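Local coordinates for salmonella plasmid virulence: SpvB (Salmonella typhimurium, PDB 6P0X), which is the N-terminal domain, of unknown function, of a toxin that probably ADP-ribosylates actin on an arginine and so breaks down its filaments, at residues A[157-160]-A[164-167]; A[201-206]-A[272-277]; A[270-273]-A[278-281]. All blocks are in the same frame, centred on the assembly; numbering follows the deposited sequence.

Contact 1. Residues A[157-160]-A[164-167]. With GOL (glycerol), chain H.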
# COMPACT_ATOMS: atom_id res chain seq x y z
N LEU A 157 0.01 4.25 7.66
CA LEU A 157 1.10 5.20 7.89
C LEU A 157 0.69 6.02 9.11
O LEU A 157 -0.18 6.88 9.02
CB LEU A 157 1.32 6.07 6.66
CG LEU A 157 2.70 6.67 6.41
CD1 LEU A 157 3.69 5.57 6.13
CD2 LEU A 157 2.65 7.63 5.23
N SER A 158 1.29 5.73 10.26
CA SER A 158 0.83 6.28 11.53
C SER A 158 1.98 6.86 12.34
O SER A 158 3.15 6.49 12.16
CB SER A 158 0.12 5.20 12.37
OG SER A 158 -0.86 4.54 11.59
N ASP A 159 1.63 7.78 13.23
CA ASP A 159 2.58 8.35 14.18
C ASP A 159 3.22 7.24 15.00
O ASP A 159 2.50 6.49 15.68
CB ASP A 159 1.86 9.35 15.09
CG ASP A 159 2.80 10.08 16.06
OD1 ASP A 159 3.98 9.69 16.23
OD2 ASP A 159 2.35 11.07 16.66
N PRO A 160 4.55 7.10 14.98
CA PRO A 160 5.19 6.04 15.77
C PRO A 160 4.92 6.16 17.26
O PRO A 160 4.95 5.15 17.97
CB PRO A 160 6.67 6.20 15.43
CG PRO A 160 6.67 6.84 14.08
CD PRO A 160 5.52 7.81 14.12
N SER A 164 -2.88 5.38 17.09
CA SER A 164 -4.22 5.79 16.69
C SER A 164 -4.21 7.00 15.76
O SER A 164 -5.26 7.34 15.21
CB SER A 164 -5.09 6.09 17.91
OG SER A 164 -4.45 7.01 18.77
N HIS A 165 -3.07 7.66 15.59
CA HIS A 165 -2.95 8.81 14.70
C HIS A 165 -2.48 8.31 13.34
O HIS A 165 -1.28 8.23 13.07
CB HIS A 165 -2.00 9.85 15.27
CG HIS A 165 -2.49 10.51 16.52
ND1 HIS A 165 -1.87 11.61 17.07
CD2 HIS A 165 -3.54 10.23 17.32
CE1 HIS A 165 -2.51 11.98 18.16
NE2 HIS A 165 -3.53 11.16 18.34
N THR A 166 -3.42 7.97 12.47
CA THR A 166 -3.09 7.48 11.14
C THR A 166 -3.29 8.58 10.11
O THR A 166 -4.34 9.22 10.06
CB THR A 166 -3.95 6.26 10.78
OG1 THR A 166 -3.53 5.14 11.57
CG2 THR A 166 -3.79 5.91 9.30
N ALA A 167 -2.25 8.82 9.31
CA ALA A 167 -2.28 9.78 8.22
C ALA A 167 -2.74 9.17 6.91
O ALA A 167 -3.35 9.86 6.09
CB ALA A 167 -0.89 10.40 8.04
C1 GOL H . 0.71 14.60 17.54
O1 GOL H . 1.32 15.77 18.01
C2 GOL H . 0.40 14.80 16.02
O2 GOL H . 1.02 15.92 15.49
C3 GOL H . 0.88 13.50 15.34
O3 GOL H . 0.22 12.43 15.96
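S158 and T166 face each other as an antiparallel non-hydrogen-bonded pair, their CA atoms 4.1 Å apart, where strand 156-159 runs back along the start of strand 165-175. Backbone bonds flank the pair: A167 N donates a hydrogen bond to L157 O at 2.9 Å, and D159 N to H165 O at the same length, the second the straighter of the two. H165 O also takes a CA-H...O contact from S158 CA.

S158 and T166 send their side chains to the same face, and their hydroxyls meet tip to tip, S158 OG 2.7 Å from T166 OG1. Each oxygen sits beside its own backbone N (chi1 -50° and -71°), which brings the two together across the strands in a hydrogen bond whose donor is not fixed. One residue along, D159 and H165 pack CB against CB at 3.9 Å. Their polar ends are bridged by a glycerol, probably from the crystallisation liquor: H165 ND1 donates to its O3 at 2.5 Å, at the edge of the imidazole and near its plane, and O3 donates a hydrogen bond to D159 OD2 at 2.6 Å. The imidazole is stacked on Y67, and D159 OD1 takes the backbone N of Q161.

The glycerol hydroxyl thus mediates between two ionisable groups whose charged atoms are 4.3 Å apart (D159 OD2 to H165 ND1); the carboxylate might favour a protonated H165, though its charge is not seen.

Contact 2. Residues A[201-206]-A[272-277]. With AKR (acrylic acid), chain C.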
# COMPACT_ATOMS: atom_id res chain seq x y z
N ALA A 201 20.87 10.03 14.69
CA ALA A 201 20.62 9.73 16.08
C ALA A 201 19.30 10.33 16.53
O ALA A 201 18.94 11.45 16.16
CB ALA A 201 21.77 10.25 16.95
N GLY A 202 18.56 9.56 17.34
CA GLY A 202 17.33 10.06 17.91
C GLY A 202 16.21 10.30 16.93
O GLY A 202 15.27 11.03 17.25
N ARG A 203 16.27 9.70 15.75
CA ARG A 203 15.22 9.83 14.75
C ARG A 203 14.37 8.58 14.81
O ARG A 203 14.91 7.46 14.78
CB ARG A 203 15.83 10.01 13.35
CG ARG A 203 16.64 11.29 13.17
CD ARG A 203 16.96 11.56 11.71
NE ARG A 203 16.02 12.47 11.06
CZ ARG A 203 16.35 13.66 10.55
NH1 ARG A 203 17.61 14.08 10.62
NH2 ARG A 203 15.43 14.42 9.97
N ASP A 204 13.06 8.75 14.90
CA ASP A 204 12.13 7.62 14.84
C ASP A 204 11.80 7.36 13.37
O ASP A 204 11.15 8.18 12.72
CB ASP A 204 10.86 7.89 15.65
CG ASP A 204 10.25 6.62 16.19
OD1 ASP A 204 10.20 5.61 15.45
OD2 ASP A 204 9.82 6.61 17.37
N ARG A 205 12.24 6.21 12.87
CA ARG A 205 12.19 5.93 11.44
C ARG A 205 11.23 4.81 11.09
O ARG A 205 11.24 4.34 9.95
CB ARG A 205 13.60 5.61 10.95
CG ARG A 205 14.27 4.52 11.76
CD ARG A 205 15.68 4.27 11.26
NE ARG A 205 16.37 5.52 10.96
CZ ARG A 205 17.05 6.24 11.85
NH1 ARG A 205 17.13 5.83 13.11
NH2 ARG A 205 17.64 7.36 11.48
N SER A 206 10.36 4.39 12.01
CA SER A 206 9.53 3.22 11.77
C SER A 206 8.18 3.55 11.14
O SER A 206 7.38 2.64 10.91
CB SER A 206 9.30 2.48 13.09
OG SER A 206 8.44 3.21 13.94
N SER A 272 13.40 13.13 5.26
CA SER A 272 12.27 13.03 6.16
C SER A 272 11.15 13.97 5.74
O SER A 272 11.41 15.06 5.22
CB SER A 272 12.68 13.33 7.61
OG SER A 272 13.50 12.29 8.12
N LEU A 273 9.92 13.54 5.98
CA LEU A 273 8.70 14.29 5.69
C LEU A 273 7.97 14.57 6.99
O LEU A 273 7.95 13.73 7.89
CB LEU A 273 7.79 13.51 4.73
CG LEU A 273 8.44 13.06 3.42
CD1 LEU A 273 7.58 12.01 2.73
CD2 LEU A 273 8.67 14.26 2.50
N TYR A 274 7.37 15.76 7.08
CA TYR A 274 6.78 16.22 8.33
C TYR A 274 5.39 16.84 8.23
O TYR A 274 4.90 17.33 9.25
CB TYR A 274 7.71 17.25 9.00
CG TYR A 274 9.10 16.75 9.34
CD1 TYR A 274 9.33 16.06 10.52
CD2 TYR A 274 10.17 17.00 8.50
CE1 TYR A 274 10.60 15.62 10.85
CE2 TYR A 274 11.44 16.56 8.81
CZ TYR A 274 11.65 15.87 9.99
OH TYR A 274 12.91 15.44 10.31
N ASN A 275 4.75 16.86 7.06
CA ASN A 275 3.49 17.61 6.99
C ASN A 275 2.33 16.89 7.68
O ASN A 275 1.24 17.46 7.75
CB ASN A 275 3.13 17.96 5.54
CG ASN A 275 2.82 16.75 4.70
OD1 ASN A 275 3.04 15.61 5.10
ND2 ASN A 275 2.38 17.01 3.47
N TYR A 276 2.52 15.66 8.15
CA TYR A 276 1.47 14.97 8.90
C TYR A 276 1.58 15.17 10.41
O TYR A 276 0.75 14.63 11.15
CB TYR A 276 1.46 13.48 8.58
CG TYR A 276 0.93 13.16 7.20
CD1 TYR A 276 -0.35 13.53 6.82
CD2 TYR A 276 1.70 12.45 6.29
CE1 TYR A 276 -0.85 13.22 5.57
CE2 TYR A 276 1.22 12.13 5.04
CZ TYR A 276 -0.06 12.52 4.68
OH TYR A 276 -0.54 12.21 3.42
N GLY A 277 2.60 15.87 10.89
CA GLY A 277 2.75 16.09 12.31
C GLY A 277 3.68 15.12 13.01
O GLY A 277 3.82 15.21 14.24
CA AKR C . 4.36 10.57 3.11
CB AKR C . 4.03 11.84 3.01
C AKR C . 4.13 9.64 1.92
O AKR C . 3.25 9.96 1.07
OXT AKR C . 4.79 8.57 1.79
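R203 reaches from the loop 201-206 to meet Y274 and S272 in a small surface contact that buries 83 Å² in total. R203 NH2 lies 2.7 Å from Y274 OH, near the planes of both the guanidinium and the ring, yet the N-H points poorly at the oxygen (119°) and the hydrogen bond is weak. The two side chains cross at about a right angle, with their flat groups turned 41° apart. After an extended chi2, a bend at chi3 (95°) turns the guanidinium aside. S272 OG lies 3.4 Å from the same R203 NH2, obliquely to the guanidinium; this hydroxyl is hydrogen-bonded to E279 OE1.

Outside the two segments the arginine is held more firmly: NE forms a salt bridge with E279 and NH1 a hydrogen bond with N199 O, so the guanidinium is gripped along several of its edges and the Y274 bond is an addition to that grip.

Apolar contact is with an acrylic acid molecule, touched by L273 and Y276. L273 CD1 meets its CA at 3.5 Å, and Y276 CE2 approaches its CB at the same distance, obliquely to the ring. Y276 OH and the ligand both bond to NE2 of Q168.

The chain reverses in a type I beta turn from Y274 to G277, which carries both tyrosines and is closed by G277 N bonding to Y274 O at 3.2 Å. The segment is the turn region of a beta hairpin, with a surface loop held at one flank and an acrylic acid pocket, completed by Q168 and M208, at the other.

Contact 3. Residues A[270-273]-A[278-281]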
# COMPACT_ATOMS: atom_id res chain seq x y z
N PRO A 270 18.89 9.84 2.06
CA PRO A 270 17.72 9.72 2.93
C PRO A 270 17.13 11.08 3.25
O PRO A 270 17.83 12.10 3.27
CB PRO A 270 18.29 9.05 4.19
CG PRO A 270 19.72 9.47 4.22
CD PRO A 270 20.15 9.76 2.81
N PHE A 271 15.82 11.10 3.49
CA PHE A 271 15.14 12.35 3.78
C PHE A 271 13.93 12.07 4.66
O PHE A 271 13.47 10.93 4.77
CB PHE A 271 14.72 13.09 2.50
CG PHE A 271 13.70 12.35 1.68
CD1 PHE A 271 14.10 11.38 0.77
CD2 PHE A 271 12.35 12.62 1.81
CE1 PHE A 271 13.17 10.69 0.01
CE2 PHE A 271 11.41 11.94 1.05
CZ PHE A 271 11.82 10.97 0.15
N SER A 272 13.40 13.13 5.26
CA SER A 272 12.27 13.03 6.16
C SER A 272 11.15 13.97 5.74
O SER A 272 11.41 15.06 5.22
CB SER A 272 12.68 13.33 7.61
OG SER A 272 13.50 12.29 8.12
N LEU A 273 9.92 13.54 5.98
CA LEU A 273 8.70 14.29 5.69
C LEU A 273 7.97 14.57 6.99
O LEU A 273 7.95 13.73 7.89
CB LEU A 273 7.79 13.51 4.73
CG LEU A 273 8.44 13.06 3.42
CD1 LEU A 273 7.58 12.01 2.73
CD2 LEU A 273 8.67 14.26 2.50
N PHE A 278 4.29 14.19 12.28
CA PHE A 278 5.30 13.30 12.83
C PHE A 278 6.30 13.00 11.72
O PHE A 278 6.02 13.21 10.54
CB PHE A 278 4.69 12.01 13.40
CG PHE A 278 3.81 11.27 12.43
CD1 PHE A 278 4.33 10.31 11.58
CD2 PHE A 278 2.44 11.52 12.38
CE1 PHE A 278 3.52 9.62 10.69
CE2 PHE A 278 1.62 10.83 11.50
CZ PHE A 278 2.16 9.88 10.65
N GLU A 279 7.46 12.49 12.11
CA GLU A 279 8.54 12.24 11.16
C GLU A 279 8.26 10.98 10.36
O GLU A 279 7.85 9.95 10.90
CB GLU A 279 9.88 12.13 11.88
CG GLU A 279 11.06 11.78 10.97
CD GLU A 279 12.42 12.09 11.59
OE1 GLU A 279 13.43 12.12 10.84
OE2 GLU A 279 12.49 12.28 12.82
N ILE A 280 8.47 11.07 9.05
CA ILE A 280 8.41 9.93 8.15
C ILE A 280 9.73 9.94 7.38
O ILE A 280 9.92 10.77 6.48
CB ILE A 280 7.22 9.98 7.19
CG1 ILE A 280 5.91 10.04 7.98
CG2 ILE A 280 7.24 8.79 6.25
CD1 ILE A 280 4.68 10.09 7.09
N ARG A 281 10.64 9.04 7.74
CA ARG A 281 11.97 9.01 7.14
C ARG A 281 12.05 7.87 6.13
O ARG A 281 11.52 6.78 6.37
CB ARG A 281 13.04 8.85 8.22
CG ARG A 281 14.47 8.98 7.72
CD ARG A 281 15.38 9.53 8.82
NE ARG A 281 16.73 9.81 8.35
CZ ARG A 281 17.09 10.90 7.68
NH1 ARG A 281 16.18 11.83 7.38
NH2 ARG A 281 18.35 11.07 7.31
O HOH W 1 18.86 13.83 6.07
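S272 and R281 form an antiparallel non-hydrogen-bonded pair, and the hydroxyl of S272 is the hub of the side chains on their face. R281 NH1 donates to S272 OG at 2.8 Å, the oxygen lying just 7° out of the guanidinium plane. That hydroxyl in turn donates a hydrogen bond to E279 OE1 at 2.7 Å, on the anti lone pair of the carboxylate, the one away from its other oxygen. The serine therefore relays between a positive and a negative group on the facing segment.

The torsions explain how both reach it. E279 has CG anti to its backbone N (chi1 176°) and stays extended, carrying the carboxylate back toward S272. R281 also starts anti (chi1 -172°) and runs extended from CG to NE, passing alongside S272 OG before the guanidinium settles next to P270. There the proline CB lies over one face, 3.7 Å from R281 NH2, the two side chains side by side and pointing the same way. A water accepts from NH2 in the guanidinium plane and donates only weakly to P270 O. E279 OE1 is shared with R203 in a salt bridge, and R281 NE pairs with E200, so each charge has a further partner.

On the other face L273 and I280 pack beside each other, CB to CB 4.3 Å. They make up the hydrogen-bonded pair: L273 N to I280 O is 2.8 Å and I280 N to L273 O is 2.9 Å.

Strands 271-273 and 280-282 thus form a two-stranded hairpin. Its L273 and I280 face the bound acrylic acid, I280 meets L157 of strand 156-159, F278 packs on D159 of that strand, and the loop carrying R203 lies over the S272 side.

How the contacts relate
From the N terminus, contact 1 comes first, closing the short hairpin between strands 156-159 and 165-175. Contact 2 follows, spanning 65 residues to bring the loop after strand 181-188 to the turn region that begins on strand 271-273. Contact 3 starts on the stretch where contact 2 ends, so the two overlap at S272 and L273, and it closes that turn as a hairpin; their centres are 4 Å apart. Contact 1 lies in series with both, neither nested nor crossed, but the two hairpins meet in space, and A167 of the first packs on Y276 in the turn of the second. Together the three tie both hairpins and the 201-206 loop into one region.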